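Local coordinates for uncharacterized protein PSPTO_3016 (Pseudomonas syringae pv. tomato, PDB 3H9X), which is of unknown function but probably binds DNA through a double wing motif, at residues V71-A83 and I92-E104. Numbering follows the deposited sequence.
Sequences VGSLRKKPGIYPA and ITVLLNGPLGAKE
Ile92 reaches back under the short strand 80-82 and joins it to helix 71-74. Its CB leaves the backbone away from residues 71-83, but chi2 of -60° folds the chain back, and CD1 ends near Val71 CG1 and CG of Arg75. The other branch, CG2, meets CG2 of Ile80 at 3.5 Å, the two isoleucines passing at a slant. Ile80 sends its longer branch the other way, its CD1 lying 4.0 Å from Leu100 CD2, with Val94 beside it on the same face. On the opposite face Tyr81 and Leu95 run side by side in one direction, Leu95 CB approaching the Tyr81 ring obliquely, 3.9 Å from CE1. Thr93 shares that face; its OG1 is held by hydrogen bonds between Asp63 on the neighbouring strand 58-65 and the backbone N of Tyr84, just beyond Ala83. Between the strands, Tyr81 and Thr93 exchange two backbone hydrogen bonds, and Leu95 N gives a third, nearly straight one to Gly79 O (2.9 Å, 172°). Gly79, at positive phi in the type II turn Lys77 to Ile80, has no side chain on the side where the Pro99 ring sits, and Pro99 CG lies 3.6 Å from Gly79 CA. Farther out, the extended Lys77 side chain meets the bent Glu104 side chain from the opposite direction, in a salt bridge of 3.3 Å between NZ and OE1 that links the turn to helix 102-115. At the centre is the antiparallel hairpin of strands 80-82 and 91-95, 80-82 outermost in the sheet of this double wing protein.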
ATOM      1  N   VAL A  71     -13.108   1.757   5.339  1.00 45.68           N
ATOM      2  CA  VAL A  71     -12.272   2.881   4.931  1.00 43.15           C
ATOM      3  C   VAL A  71     -12.378   4.069   5.878  1.00 42.45           C
ATOM      4  O   VAL A  71     -11.378   4.723   6.180  1.00 42.77           O
ATOM      5  CB  VAL A  71     -12.621   3.346   3.508  1.00 36.87           C
ATOM      6  CG1 VAL A  71     -11.768   4.540   3.124  1.00 33.77           C
ATOM      7  CG2 VAL A  71     -12.397   2.221   2.529  1.00 24.43           C
ATOM      8  N   GLY A  72     -13.594   4.346   6.337  1.00 45.92           N
ATOM      9  CA  GLY A  72     -13.812   5.453   7.246  1.00 42.74           C
ATOM     10  C   GLY A  72     -13.102   5.279   8.575  1.00 48.74           C
ATOM     11  O   GLY A  72     -12.452   6.211   9.051  1.00 52.08           O
ATOM     12  N   SER A  73     -13.224   4.090   9.170  1.00 47.78           N
ATOM     13  CA  SER A  73     -12.601   3.766  10.457  1.00 47.39           C
ATOM     14  C   SER A  73     -11.074   3.614  10.389  1.00 44.80           C
ATOM     15  O   SER A  73     -10.349   4.096  11.260  1.00 42.11           O
ATOM     16  CB  SER A  73     -13.225   2.488  11.018  1.00 49.02           C
ATOM     17  OG  SER A  73     -13.194   1.452  10.057  1.00 58.12           O
ATOM     18  N   LEU A  74     -10.590   2.931   9.358  1.00 45.94           N
ATOM     19  CA  LEU A  74      -9.156   2.755   9.182  1.00 41.45           C
ATOM     20  C   LEU A  74      -8.478   4.111   9.049  1.00 44.55           C
ATOM     21  O   LEU A  74      -7.531   4.394   9.768  1.00 49.45           O
ATOM     22  CB  LEU A  74      -8.875   1.925   7.934  1.00 38.53           C
ATOM     23  CG  LEU A  74      -8.413   0.478   8.137  1.00 42.79           C
ATOM     24  CD1 LEU A  74      -9.345  -0.241   9.096  1.00 46.34           C
ATOM     25  CD2 LEU A  74      -8.368  -0.249   6.793  1.00 43.28           C
ATOM     26  N   ARG A  75      -8.970   4.949   8.135  1.00 40.72           N
ATOM     27  CA  ARG A  75      -8.401   6.282   7.903  1.00 42.67           C
ATOM     28  C   ARG A  75      -8.254   7.122   9.152  1.00 44.72           C
ATOM     29  O   ARG A  75      -7.522   8.104   9.146  1.00 49.66           O
ATOM     30  CB  ARG A  75      -9.245   7.056   6.887  1.00 39.55           C
ATOM     31  CG  ARG A  75      -8.988   6.656   5.446  1.00 42.54           C
ATOM     32  CD  ARG A  75      -9.980   7.280   4.471  1.00 43.30           C
ATOM     33  NE  ARG A  75      -9.970   8.740   4.473  1.00 54.71           N
ATOM     34  CZ  ARG A  75     -10.717   9.484   3.664  1.00 57.52           C
ATOM     35  NH1 ARG A  75     -11.523   8.910   2.784  1.00 51.56           N
ATOM     36  NH2 ARG A  75     -10.673  10.805   3.746  1.00 63.63           N
ATOM     37  N   LYS A  76      -8.958   6.733  10.212  1.00 50.75           N
ATOM     38  CA  LYS A  76      -8.921   7.443  11.489  1.00 53.48           C
ATOM     39  C   LYS A  76      -7.674   7.055  12.279  1.00 56.08           C
ATOM     40  O   LYS A  76      -7.254   7.771  13.193  1.00 50.68           O
ATOM     41  CB  LYS A  76     -10.185   7.131  12.314  1.00 56.60           C
ATOM     42  CG  LYS A  76     -11.284   8.213  12.247  1.00 60.68           C
ATOM     43  CD  LYS A  76     -12.692   7.665  12.546  1.00 60.95           C
ATOM     44  CE  LYS A  76     -12.783   6.942  13.895  1.00 63.26           C
ATOM     45  NZ  LYS A  76     -14.039   6.092  13.988  1.00 69.51           N
ATOM     46  N   LYS A  77      -7.083   5.914  11.937  1.00 57.32           N
ATOM     47  CA  LYS A  77      -5.880   5.497  12.635  1.00 58.60           C
ATOM     48  C   LYS A  77      -4.712   6.360  12.188  1.00 58.96           C
ATOM     49  O   LYS A  77      -4.752   6.990  11.121  1.00 48.29           O
ATOM     50  CB  LYS A  77      -5.551   4.020  12.367  1.00 56.54           C
ATOM     51  CG  LYS A  77      -6.421   3.065  13.126  1.00 58.39           C
ATOM     52  CD  LYS A  77      -5.932   1.647  13.007  1.00 57.43           C
ATOM     53  CE  LYS A  77      -6.810   0.728  13.837  1.00 60.90           C
ATOM     54  NZ  LYS A  77      -6.302  -0.669  13.823  1.00 68.92           N
ATOM     55  N   PRO A  78      -3.671   6.436  13.030  1.00 58.43           N
ATOM     56  CA  PRO A  78      -2.494   7.225  12.696  1.00 59.32           C
ATOM     57  C   PRO A  78      -1.637   6.401  11.754  1.00 58.67           C
ATOM     58  O   PRO A  78      -1.388   5.216  12.001  1.00 60.32           O
ATOM     59  CB  PRO A  78      -1.843   7.457  14.054  1.00 64.72           C
ATOM     60  CG  PRO A  78      -2.233   6.234  14.826  1.00 59.68           C
ATOM     61  CD  PRO A  78      -3.675   6.074  14.459  1.00 60.26           C
ATOM     62  N   GLY A  79      -1.210   7.028  10.662  1.00 56.79           N
ATOM     63  CA  GLY A  79      -0.379   6.334   9.689  1.00 61.06           C
ATOM     64  C   GLY A  79      -1.135   5.866   8.455  1.00 52.69           C
ATOM     65  O   GLY A  79      -0.519   5.447   7.471  1.00 49.80           O
ATOM     66  N   ILE A  80      -2.464   5.930   8.520  1.00 47.19           N
ATOM     67  CA  ILE A  80      -3.334   5.527   7.424  1.00 38.58           C
ATOM     68  C   ILE A  80      -3.988   6.793   6.896  1.00 39.64           C
ATOM     69  O   ILE A  80      -4.553   7.574   7.656  1.00 40.07           O
ATOM     70  CB  ILE A  80      -4.407   4.539   7.910  1.00 30.76           C
ATOM     71  CG1 ILE A  80      -3.722   3.278   8.445  1.00 36.82           C
ATOM     72  CG2 ILE A  80      -5.351   4.190   6.780  1.00 35.20           C
ATOM     73  CD1 ILE A  80      -4.630   2.333   9.193  1.00 23.43           C
ATOM     74  N   TYR A  81      -3.877   6.997   5.587  1.00 41.25           N
ATOM     75  CA  TYR A  81      -4.429   8.171   4.926  1.00 41.73           C
ATOM     76  C   TYR A  81      -5.357   7.736   3.793  1.00 42.55           C
ATOM     77  O   TYR A  81      -5.474   6.550   3.507  1.00 41.68           O
ATOM     78  CB  TYR A  81      -3.288   9.038   4.363  1.00 32.39           C
ATOM     79  CG  TYR A  81      -2.258   9.459   5.379  1.00 41.14           C
ATOM     80  CD1 TYR A  81      -1.373   8.533   5.929  1.00 43.25           C
ATOM     81  CD2 TYR A  81      -2.201  10.779   5.838  1.00 49.39           C
ATOM     82  CE1 TYR A  81      -0.464   8.909   6.922  1.00 44.88           C
ATOM     83  CE2 TYR A  81      -1.287  11.165   6.828  1.00 42.74           C
ATOM     84  CZ  TYR A  81      -0.426  10.222   7.369  1.00 41.97           C
ATOM     85  OH  TYR A  81       0.444  10.579   8.387  1.00 35.38           O
ATOM     86  N   PRO A  82      -6.048   8.697   3.154  1.00 43.04           N
ATOM     87  CA  PRO A  82      -6.964   8.427   2.041  1.00 45.78           C
ATOM     88  C   PRO A  82      -6.185   7.884   0.838  1.00 49.02           C
ATOM     89  O   PRO A  82      -5.049   8.285   0.597  1.00 45.59           O
ATOM     90  CB  PRO A  82      -7.567   9.797   1.762  1.00 47.12           C
ATOM     91  CG  PRO A  82      -7.573  10.424   3.112  1.00 44.43           C
ATOM     92  CD  PRO A  82      -6.212  10.083   3.622  1.00 39.79           C
ATOM     93  N   ALA A  83      -6.796   6.982   0.080  1.00 46.14           N
ATOM     94  CA  ALA A  83      -6.124   6.395  -1.071  1.00 47.95           C
ATOM     95  C   ALA A  83      -5.540   7.430  -2.025  1.00 46.65           C
ATOM     96  O   ALA A  83      -6.220   8.360  -2.445  1.00 51.56           O
ATOM     97  CB  ALA A  83      -7.080   5.485  -1.821  1.00 52.58           C
ATOM     98  N   ILE A  92      -6.879   2.294   0.477  1.00 31.68           N
ATOM     99  CA  ILE A  92      -6.278   2.915   1.645  1.00 25.90           C
ATOM    100  C   ILE A  92      -4.802   3.093   1.378  1.00 28.66           C
ATOM    101  O   ILE A  92      -4.200   2.283   0.687  1.00 24.26           O
ATOM    102  CB  ILE A  92      -6.477   1.982   2.849  1.00 29.53           C
ATOM    103  CG1 ILE A  92      -7.845   2.233   3.437  1.00 38.46           C
ATOM    104  CG2 ILE A  92      -5.451   2.208   3.904  1.00 34.48           C
ATOM    105  CD1 ILE A  92      -7.986   3.655   3.880  1.00 48.27           C
ATOM    106  N   THR A  93      -4.220   4.161   1.909  1.00 30.27           N
ATOM    107  CA  THR A  93      -2.792   4.406   1.715  1.00 34.61           C
ATOM    108  C   THR A  93      -2.122   4.313   3.076  1.00 31.59           C
ATOM    109  O   THR A  93      -2.414   5.109   3.959  1.00 32.96           O
ATOM    110  CB  THR A  93      -2.518   5.817   1.112  1.00 30.34           C
ATOM    111  OG1 THR A  93      -2.976   5.865  -0.245  1.00 32.49           O
ATOM    112  CG2 THR A  93      -1.025   6.140   1.146  1.00 27.24           C
ATOM    113  N   VAL A  94      -1.240   3.335   3.255  1.00 32.69           N
ATOM    114  CA  VAL A  94      -0.548   3.175   4.531  1.00 33.87           C
ATOM    115  C   VAL A  94       0.865   3.721   4.413  1.00 29.27           C
ATOM    116  O   VAL A  94       1.610   3.396   3.490  1.00 32.92           O
ATOM    117  CB  VAL A  94      -0.499   1.689   5.008  1.00 26.05           C
ATOM    118  CG1 VAL A  94       0.178   1.600   6.370  1.00 24.65           C
ATOM    119  CG2 VAL A  94      -1.907   1.124   5.107  1.00 27.09           C
ATOM    120  N   LEU A  95       1.224   4.563   5.365  1.00 34.58           N
ATOM    121  CA  LEU A  95       2.536   5.172   5.366  1.00 38.71           C
ATOM    122  C   LEU A  95       3.600   4.236   5.957  1.00 40.57           C
ATOM    123  O   LEU A  95       3.483   3.817   7.111  1.00 35.87           O
ATOM    124  CB  LEU A  95       2.452   6.488   6.134  1.00 36.49           C
ATOM    125  CG  LEU A  95       3.683   7.373   6.235  1.00 43.92           C
ATOM    126  CD1 LEU A  95       4.514   6.941   7.418  1.00 41.45           C
ATOM    127  CD2 LEU A  95       4.467   7.325   4.924  1.00 43.88           C
ATOM    128  N   LEU A  96       4.610   3.890   5.144  1.00 39.51           N
ATOM    129  CA  LEU A  96       5.710   3.019   5.570  1.00 37.17           C
ATOM    130  C   LEU A  96       6.717   3.843   6.351  1.00 37.03           C
ATOM    131  O   LEU A  96       6.874   5.034   6.096  1.00 36.37           O
ATOM    132  CB  LEU A  96       6.425   2.373   4.378  1.00 30.83           C
ATOM    133  CG  LEU A  96       5.671   1.354   3.528  1.00 28.34           C
ATOM    134  CD1 LEU A  96       6.613   0.715   2.516  1.00 28.59           C
ATOM    135  CD2 LEU A  96       5.081   0.305   4.427  1.00 23.33           C
ATOM    136  N   ASN A  97       7.420   3.191   7.272  1.00 40.89           N
ATOM    137  CA  ASN A  97       8.391   3.850   8.143  1.00 45.18           C
ATOM    138  C   ASN A  97       7.522   4.786   8.966  1.00 44.15           C
ATOM    139  O   ASN A  97       7.942   5.886   9.335  1.00 40.08           O
ATOM    140  CB  ASN A  97       9.441   4.657   7.354  1.00 39.79           C
ATOM    141  CG  ASN A  97      10.230   3.808   6.366  1.00 51.04           C
ATOM    142  OD1 ASN A  97       9.819   3.619   5.216  1.00 54.46           O
ATOM    143  ND2 ASN A  97      11.368   3.287   6.811  1.00 40.09           N
ATOM    144  N   GLY A  98       6.300   4.324   9.236  1.00 41.59           N
ATOM    145  CA  GLY A  98       5.337   5.103   9.997  1.00 41.55           C
ATOM    146  C   GLY A  98       4.855   4.455  11.284  1.00 46.55           C
ATOM    147  O   GLY A  98       5.344   3.399  11.674  1.00 47.90           O
ATOM    148  N   PRO A  99       3.882   5.076  11.972  1.00 49.70           N
ATOM    149  CA  PRO A  99       3.310   4.583  13.233  1.00 49.35           C
ATOM    150  C   PRO A  99       2.508   3.285  13.187  1.00 47.75           C
ATOM    151  O   PRO A  99       2.190   2.707  14.232  1.00 40.29           O
ATOM    152  CB  PRO A  99       2.436   5.748  13.685  1.00 52.73           C
ATOM    153  CG  PRO A  99       1.962   6.324  12.387  1.00 49.56           C
ATOM    154  CD  PRO A  99       3.263   6.366  11.609  1.00 53.18           C
ATOM    155  N   LEU A 100       2.164   2.833  11.989  1.00 48.69           N
ATOM    156  CA  LEU A 100       1.371   1.618  11.863  1.00 47.17           C
ATOM    157  C   LEU A 100       2.267   0.394  12.087  1.00 47.21           C
ATOM    158  O   LEU A 100       3.375   0.303  11.543  1.00 42.92           O
ATOM    159  CB  LEU A 100       0.697   1.593  10.484  1.00 45.33           C
ATOM    160  CG  LEU A 100      -0.712   0.993  10.340  1.00 48.02           C
ATOM    161  CD1 LEU A 100      -0.623  -0.510  10.161  1.00 50.95           C
ATOM    162  CD2 LEU A 100      -1.566   1.341  11.562  1.00 46.78           C
ATOM    163  N   GLY A 101       1.785  -0.535  12.910  1.00 44.19           N
ATOM    164  CA  GLY A 101       2.563  -1.718  13.213  1.00 50.13           C
ATOM    165  C   GLY A 101       2.654  -2.740  12.095  1.00 57.31           C
ATOM    166  O   GLY A 101       1.671  -2.980  11.365  1.00 60.32           O
ATOM    167  N   ALA A 102       3.840  -3.345  11.954  1.00 54.64           N
ATOM    168  CA  ALA A 102       4.065  -4.375  10.939  1.00 52.63           C
ATOM    169  C   ALA A 102       2.988  -5.459  11.059  1.00 58.24           C
ATOM    170  O   ALA A 102       2.498  -5.958  10.041  1.00 61.61           O
ATOM    171  CB  ALA A 102       5.458  -4.997  11.104  1.00 46.26           C
ATOM    172  N   LYS A 103       2.599  -5.825  12.287  1.00 58.41           N
ATOM    173  CA  LYS A 103       1.570  -6.861  12.433  1.00 53.11           C
ATOM    174  C   LYS A 103       0.267  -6.390  11.803  1.00 50.89           C
ATOM    175  O   LYS A 103      -0.313  -7.101  10.977  1.00 57.14           O
ATOM    176  CB  LYS A 103       1.327  -7.220  13.907  1.00 52.78           C
ATOM    177  CG  LYS A 103       0.491  -8.505  14.092  1.00 58.97           C
ATOM    178  CD  LYS A 103       0.078  -8.729  15.564  1.00 63.22           C
ATOM    179  CE  LYS A 103      -1.014  -7.728  15.973  1.00 67.47           C
ATOM    180  NZ  LYS A 103      -1.316  -7.640  17.454  1.00 61.76           N
ATOM    181  N   GLU A 104      -0.187  -5.197  12.198  1.00 45.81           N
ATOM    182  CA  GLU A 104      -1.427  -4.612  11.670  1.00 45.32           C
ATOM    183  C   GLU A 104      -1.313  -4.455  10.150  1.00 48.37           C
ATOM    184  O   GLU A 104      -2.290  -4.626   9.425  1.00 45.56           O
ATOM    185  CB  GLU A 104      -1.677  -3.249  12.308  1.00 47.37           C
ATOM    186  CG  GLU A 104      -2.913  -2.515  11.782  1.00 58.57           C
ATOM    187  CD  GLU A 104      -4.233  -3.201  12.135  1.00 67.72           C
ATOM    188  OE1 GLU A 104      -4.510  -3.378  13.368  1.00 65.18           O
ATOM    189  OE2 GLU A 104      -5.000  -3.550  11.182  1.00 58.20           O
TER